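PDB 3B9O: alkane monooxygenase from Geobacillus thermodenitrificans, which belongs to the luciferase-like monooxygenases, a family built on a TIM barrel, and binds flavin mononucleotide. Local coordinates for residues L42-E47 and A93-H98; K97-A102 and V405-G410. All coordinates share one frame; numbering follows the deposited sequence.

Contact 1 (L42-E47 and A93-H98); sequences LAQLLE and AYVTKH
In the TIM barrel of this luciferase-like monooxygenase, helix 36-48 meets the turn that leads from helix 89-94 into strand 100-106, and Glu47, near the C-terminal end of the first helix, takes up the backbone N-H groups of that turn. The two carboxylate oxygens divide the work. Lys97 N donates to Glu47 OE1 at 2.8 Å, nearly straight (167°), on the syn lone pair. His98 N reaches Glu47 OE2 at 2.8 Å, also syn but 34° out of the carboxylate plane. A further bond from Leu99 N to OE2 means that three successive amides point at one carboxylate. Glu47 CG stands anti to the backbone N (chi1 -179°) and the chain bends at chi2, which carries the carboxylate across the turn and against Thr96, whose CB lies 3.3 Å from OE2.

Toward the start of the helical segment the contact becomes apolar. The methyl Thr96 CG2 packs on Ala43 CB at 3.7 Å, while the Thr96 hydroxyl is bonded to Met92 O and Arg129. Val95 CG2 touches Ala43 CB and lies 3.7 Å from Gln44 CG, the Val95 side chain lying across that of Gln44. Val95 is the first residue to leave helical backbone angles, and its carbonyl is joined to the carboxylate by one water, which donates to both Val95 O (2.9 Å) and Glu47 OE1.

Contact 2 (K97-A102 and V405-G410); sequences KHLAFA and VDYEEG
His98 and Tyr407 bury most of the surface in this contact, with Glu409 third, and the side chains of the first two run antiparallel. Each places its CB over the other's ring. His98 CB stands 3.4 Å from the centroid of the Tyr407 ring and only 13° off its normal; in return, Tyr407 CB is 3.6 Å from the centroid of the His98 ring, 15° off the normal. Both therefore qualify as CH-pi contacts over a face. The ring planes are tilted by 20° and largely displaced from one another, and the reciprocal CB-on-ring contacts account for the close fit.

The imidazole is also covered on its opposite face, where Lys97 CG lies 3.7 Å above the plane, toward the rim. At the ring edge Glu409 OE1 approaches His98 CE1 to 3.1 Å, the carboxylate standing almost perpendicular to the imidazole. The other oxygen, Glu409 OE2, turns to the lysine: it is 3.4 Å from Lys97 CE and 4.1 Å from Lys97 NZ, too far for a salt bridge.

Polar links extend from this cluster. Tyr407 OH is hydrogen-bonded to Phe51 O, and Lys415 NZ bonds to Glu408 O and Gly410 O and weakly to His98 ND1. A water donates to Lys97 O at 3.0 Å and also to Gly410 O, joining the two backbones. Altogether, an irregular segment beyond helix 384-399 is held by reciprocal CH-pi contacts of His98 and Tyr407 against the loop entering strand 100-106 of the TIM barrel.

How the contacts relate
From the N terminus, the chain runs through helix 36-48, strand 53-57 and helix 89-94, and the turn after it comes back against helix 36-48; contact 1 closes this short loop, with 45 residues between its segments. Contact 2 starts on Lys97 and His98, where contact 1 ends, and closes a far longer loop of 302 residues that takes in the barrel strands from 130-135 to 374-378. The two loops thus follow one another, overlapping by those two residues. Their centres are 9 Å apart, and they touch directly: Tyr407 OH packs 3.4 Å from Glu47 CA. Together they join helix 36-48, the entrance to strand 100-106 and the segment preceding helix 412-417.

Contact 1 (L42-E47 and A93-H98)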
loop_
_atom_site.group_PDB
_atom_site.type_symbol
_atom_site.label_atom_id
_atom_site.label_comp_id
_atom_site.label_asym_id
_atom_site.label_seq_id
_atom_site.Cartn_x
_atom_site.Cartn_y
_atom_site.Cartn_z
ATOM N N LEU A 42 17.061 3.859 -3.775
ATOM C CA LEU A 42 15.882 4.178 -2.927
ATOM C C LEU A 42 15.801 3.333 -1.627
ATOM O O LEU A 42 15.671 3.873 -0.505
ATOM C CB LEU A 42 14.579 4.110 -3.737
ATOM C CG LEU A 42 13.267 4.419 -3.000
ATOM C CD1 LEU A 42 13.307 5.830 -2.284
ATOM C CD2 LEU A 42 12.018 4.282 -3.919
ATOM N N ALA A 43 15.862 2.014 -1.797
ATOM C CA ALA A 43 15.768 1.085 -0.679
ATOM C C ALA A 43 16.859 1.412 0.346
ATOM O O ALA A 43 16.590 1.490 1.550
ATOM C CB ALA A 43 15.906 -0.385 -1.176
ATOM N N GLN A 44 18.068 1.677 -0.156
ATOM C CA GLN A 44 19.187 2.012 0.710
ATOM C C GLN A 44 18.953 3.333 1.463
ATOM O O GLN A 44 19.233 3.424 2.666
ATOM C CB GLN A 44 20.507 2.063 -0.083
ATOM C CG GLN A 44 21.058 0.666 -0.463
ATOM C CD GLN A 44 22.208 0.780 -1.466
ATOM O OE1 GLN A 44 22.099 1.407 -2.545
ATOM N NE2 GLN A 44 23.325 0.209 -1.100
ATOM N N LEU A 45 18.492 4.345 0.729
ATOM C CA LEU A 45 18.090 5.646 1.330
ATOM C C LEU A 45 17.044 5.423 2.452
ATOM O O LEU A 45 17.187 5.945 3.576
ATOM C CB LEU A 45 17.558 6.616 0.256
ATOM C CG LEU A 45 16.867 7.869 0.824
ATOM C CD1 LEU A 45 17.887 8.766 1.526
ATOM C CD2 LEU A 45 16.172 8.619 -0.308
ATOM N N LEU A 46 15.995 4.646 2.169
ATOM C CA LEU A 46 14.884 4.496 3.121
ATOM C C LEU A 46 15.352 3.782 4.391
ATOM O O LEU A 46 14.892 4.089 5.490
ATOM C CB LEU A 46 13.692 3.742 2.475
ATOM C CG LEU A 46 13.090 4.525 1.291
ATOM C CD1 LEU A 46 11.910 3.768 0.710
ATOM C CD2 LEU A 46 12.670 5.952 1.686
ATOM N N GLU A 47 16.226 2.793 4.220
ATOM C CA GLU A 47 16.775 2.076 5.368
ATOM C C GLU A 47 17.673 2.989 6.196
ATOM O O GLU A 47 17.598 2.953 7.412
ATOM C CB GLU A 47 17.512 0.812 4.924
ATOM C CG GLU A 47 18.079 0.032 6.088
ATOM C CD GLU A 47 18.132 -1.449 5.817
ATOM O OE1 GLU A 47 19.231 -1.982 5.544
ATOM O OE2 GLU A 47 17.079 -2.066 5.855
ATOM N N ALA A 93 15.513 -5.975 -1.502
ATOM C CA ALA A 93 15.727 -6.799 -0.332
ATOM C C ALA A 93 17.209 -7.138 -0.193
ATOM O O ALA A 93 17.721 -7.230 0.936
ATOM C CB ALA A 93 14.873 -8.098 -0.419
ATOM N N TYR A 94 17.894 -7.329 -1.329
ATOM C CA TYR A 94 19.332 -7.718 -1.305
ATOM C C TYR A 94 20.179 -6.637 -0.636
ATOM O O TYR A 94 21.060 -6.973 0.151
ATOM C CB TYR A 94 19.903 -8.059 -2.707
ATOM C CG TYR A 94 21.417 -8.322 -2.738
ATOM C CD1 TYR A 94 21.966 -9.478 -2.157
ATOM C CD2 TYR A 94 22.288 -7.416 -3.333
ATOM C CE1 TYR A 94 23.369 -9.715 -2.174
ATOM C CE2 TYR A 94 23.664 -7.634 -3.387
ATOM C CZ TYR A 94 24.210 -8.782 -2.799
ATOM O OH TYR A 94 25.585 -8.999 -2.838
ATOM N N VAL A 95 19.870 -5.362 -0.896
ATOM C CA VAL A 95 20.698 -4.222 -0.387
ATOM C C VAL A 95 20.233 -3.683 0.954
ATOM O O VAL A 95 20.741 -2.677 1.419
ATOM C CB VAL A 95 20.780 -3.054 -1.416
ATOM C CG1 VAL A 95 21.374 -3.557 -2.735
ATOM C CG2 VAL A 95 19.365 -2.423 -1.673
ATOM N N THR A 96 19.245 -4.342 1.577
ATOM C CA THR A 96 18.734 -3.896 2.879
ATOM C C THR A 96 18.600 -5.034 3.909
ATOM O O THR A 96 18.473 -6.202 3.540
ATOM C CB THR A 96 17.344 -3.166 2.727
ATOM O OG1 THR A 96 16.419 -4.070 2.105
ATOM C CG2 THR A 96 17.450 -1.898 1.872
ATOM N N LYS A 97 18.660 -4.675 5.205
ATOM C CA LYS A 97 18.574 -5.631 6.290
ATOM C C LYS A 97 17.196 -5.715 6.950
ATOM O O LYS A 97 16.792 -6.783 7.382
ATOM C CB LYS A 97 19.633 -5.295 7.352
ATOM C CG LYS A 97 19.710 -6.292 8.466
ATOM C CD LYS A 97 20.787 -5.888 9.476
ATOM C CE LYS A 97 20.818 -6.834 10.677
ATOM N NZ LYS A 97 21.871 -6.346 11.641
ATOM N N HIS A 98 16.515 -4.571 7.065
ATOM C CA HIS A 98 15.289 -4.428 7.852
ATOM C C HIS A 98 14.116 -3.848 7.099
ATOM O O HIS A 98 12.979 -4.151 7.437
ATOM C CB HIS A 98 15.551 -3.463 9.002
ATOM C CG HIS A 98 16.545 -3.964 9.983
ATOM N ND1 HIS A 98 16.286 -5.043 10.797
ATOM C CD2 HIS A 98 17.792 -3.525 10.303
ATOM C CE1 HIS A 98 17.342 -5.272 11.561
ATOM N NE2 HIS A 98 18.256 -4.352 11.300
HETATM O O HOH W 1 20.643 -0.650 3.480
#

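Contact 2 (K97-A102 and V405-G410)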
loop_
_atom_site.group_PDB
_atom_site.type_symbol
_atom_site.label_atom_id
_atom_site.label_comp_id
_atom_site.label_asym_id
_atom_site.label_seq_id
_atom_site.Cartn_x
_atom_site.Cartn_y
_atom_site.Cartn_z
ATOM N N LYS A 97 18.660 -4.675 5.205
ATOM C CA LYS A 97 18.574 -5.631 6.290
ATOM C C LYS A 97 17.196 -5.715 6.950
ATOM O O LYS A 97 16.792 -6.783 7.382
ATOM C CB LYS A 97 19.633 -5.295 7.352
ATOM C CG LYS A 97 19.710 -6.292 8.466
ATOM C CD LYS A 97 20.787 -5.888 9.476
ATOM C CE LYS A 97 20.818 -6.834 10.677
ATOM N NZ LYS A 97 21.871 -6.346 11.641
ATOM N N HIS A 98 16.515 -4.571 7.065
ATOM C CA HIS A 98 15.289 -4.428 7.852
ATOM C C HIS A 98 14.116 -3.848 7.099
ATOM O O HIS A 98 12.979 -4.151 7.437
ATOM C CB HIS A 98 15.551 -3.463 9.002
ATOM C CG HIS A 98 16.545 -3.964 9.983
ATOM N ND1 HIS A 98 16.286 -5.043 10.797
ATOM C CD2 HIS A 98 17.792 -3.525 10.303
ATOM C CE1 HIS A 98 17.342 -5.272 11.561
ATOM N NE2 HIS A 98 18.256 -4.352 11.300
ATOM N N LEU A 99 14.388 -2.982 6.118
ATOM C CA LEU A 99 13.329 -2.380 5.320
ATOM C C LEU A 99 12.370 -3.460 4.775
ATOM O O LEU A 99 12.818 -4.479 4.207
ATOM C CB LEU A 99 13.913 -1.535 4.187
ATOM C CG LEU A 99 12.896 -0.721 3.336
ATOM C CD1 LEU A 99 12.310 0.537 4.101
ATOM C CD2 LEU A 99 13.532 -0.276 2.024
ATOM N N ALA A 100 11.069 -3.262 4.990
ATOM C CA ALA A 100 10.037 -4.186 4.493
ATOM C C ALA A 100 9.408 -3.650 3.174
ATOM O O ALA A 100 9.652 -2.512 2.776
ATOM C CB ALA A 100 8.945 -4.409 5.550
ATOM N N PHE A 101 8.570 -4.460 2.528
ATOM C CA PHE A 101 8.059 -4.108 1.182
ATOM C C PHE A 101 6.596 -4.496 1.145
ATOM O O PHE A 101 6.270 -5.669 1.373
ATOM C CB PHE A 101 8.850 -4.852 0.092
ATOM C CG PHE A 101 10.314 -4.525 0.113
ATOM C CD1 PHE A 101 11.204 -5.321 0.848
ATOM C CD2 PHE A 101 10.787 -3.374 -0.479
ATOM C CE1 PHE A 101 12.549 -4.974 0.924
ATOM C CE2 PHE A 101 12.140 -3.039 -0.411
ATOM C CZ PHE A 101 12.994 -3.825 0.299
ATOM N N ALA A 102 5.726 -3.515 0.905
ATOM C CA ALA A 102 4.308 -3.820 0.768
ATOM C C ALA A 102 4.014 -3.628 -0.714
ATOM O O ALA A 102 4.293 -2.585 -1.237
ATOM C CB ALA A 102 3.463 -2.891 1.621
ATOM N N VAL A 405 14.881 5.121 16.538
ATOM C CA VAL A 405 16.241 5.520 16.233
ATOM C C VAL A 405 17.002 4.416 15.521
ATOM O O VAL A 405 17.965 4.692 14.795
ATOM C CB VAL A 405 17.018 6.170 17.421
ATOM C CG1 VAL A 405 16.062 6.889 18.391
ATOM C CG2 VAL A 405 17.857 5.228 18.101
ATOM N N ASP A 406 16.542 3.180 15.698
ATOM C CA ASP A 406 17.041 2.076 14.878
ATOM C C ASP A 406 16.058 0.928 14.957
ATOM O O ASP A 406 15.166 0.913 15.787
ATOM C CB ASP A 406 18.435 1.627 15.327
ATOM C CG ASP A 406 19.280 1.042 14.166
ATOM O OD1 ASP A 406 18.745 0.748 13.065
ATOM O OD2 ASP A 406 20.505 0.882 14.385
ATOM N N TYR A 407 16.194 -0.017 14.043
ATOM C CA TYR A 407 15.179 -1.061 13.843
ATOM C C TYR A 407 15.137 -2.110 14.952
ATOM O O TYR A 407 16.186 -2.435 15.528
ATOM C CB TYR A 407 15.504 -1.810 12.530
ATOM C CG TYR A 407 15.239 -1.025 11.270
ATOM C CD1 TYR A 407 16.274 -0.367 10.613
ATOM C CD2 TYR A 407 13.965 -0.975 10.714
ATOM C CE1 TYR A 407 16.043 0.326 9.420
ATOM C CE2 TYR A 407 13.713 -0.277 9.535
ATOM C CZ TYR A 407 14.766 0.371 8.896
ATOM O OH TYR A 407 14.561 1.047 7.714
ATOM N N GLU A 408 13.936 -2.661 15.207
ATOM C CA GLU A 408 13.794 -3.876 16.037
ATOM C C GLU A 408 14.160 -5.094 15.191
ATOM O O GLU A 408 14.005 -5.086 13.956
ATOM C CB GLU A 408 12.327 -4.059 16.495
ATOM C CG GLU A 408 11.727 -2.968 17.351
ATOM C CD GLU A 408 12.163 -3.049 18.801
ATOM O OE1 GLU A 408 12.239 -4.181 19.339
ATOM O OE2 GLU A 408 12.432 -1.981 19.400
ATOM N N GLU A 409 14.605 -6.179 15.822
ATOM C CA GLU A 409 14.883 -7.334 14.985
ATOM C C GLU A 409 13.656 -8.194 14.767
ATOM O O GLU A 409 12.700 -8.207 15.579
ATOM C CB GLU A 409 16.088 -8.179 15.429
ATOM C CG GLU A 409 16.784 -8.875 14.205
ATOM C CD GLU A 409 17.968 -8.062 13.601
ATOM O OE1 GLU A 409 18.254 -6.929 14.076
ATOM O OE2 GLU A 409 18.606 -8.569 12.644
ATOM N N GLY A 410 13.656 -8.842 13.614
ATOM C CA GLY A 410 12.618 -9.784 13.307
ATOM C C GLY A 410 11.961 -9.522 11.961
ATOM O O GLY A 410 12.381 -8.671 11.165
HETATM O O HOH W 2 14.861 -7.908 9.393
#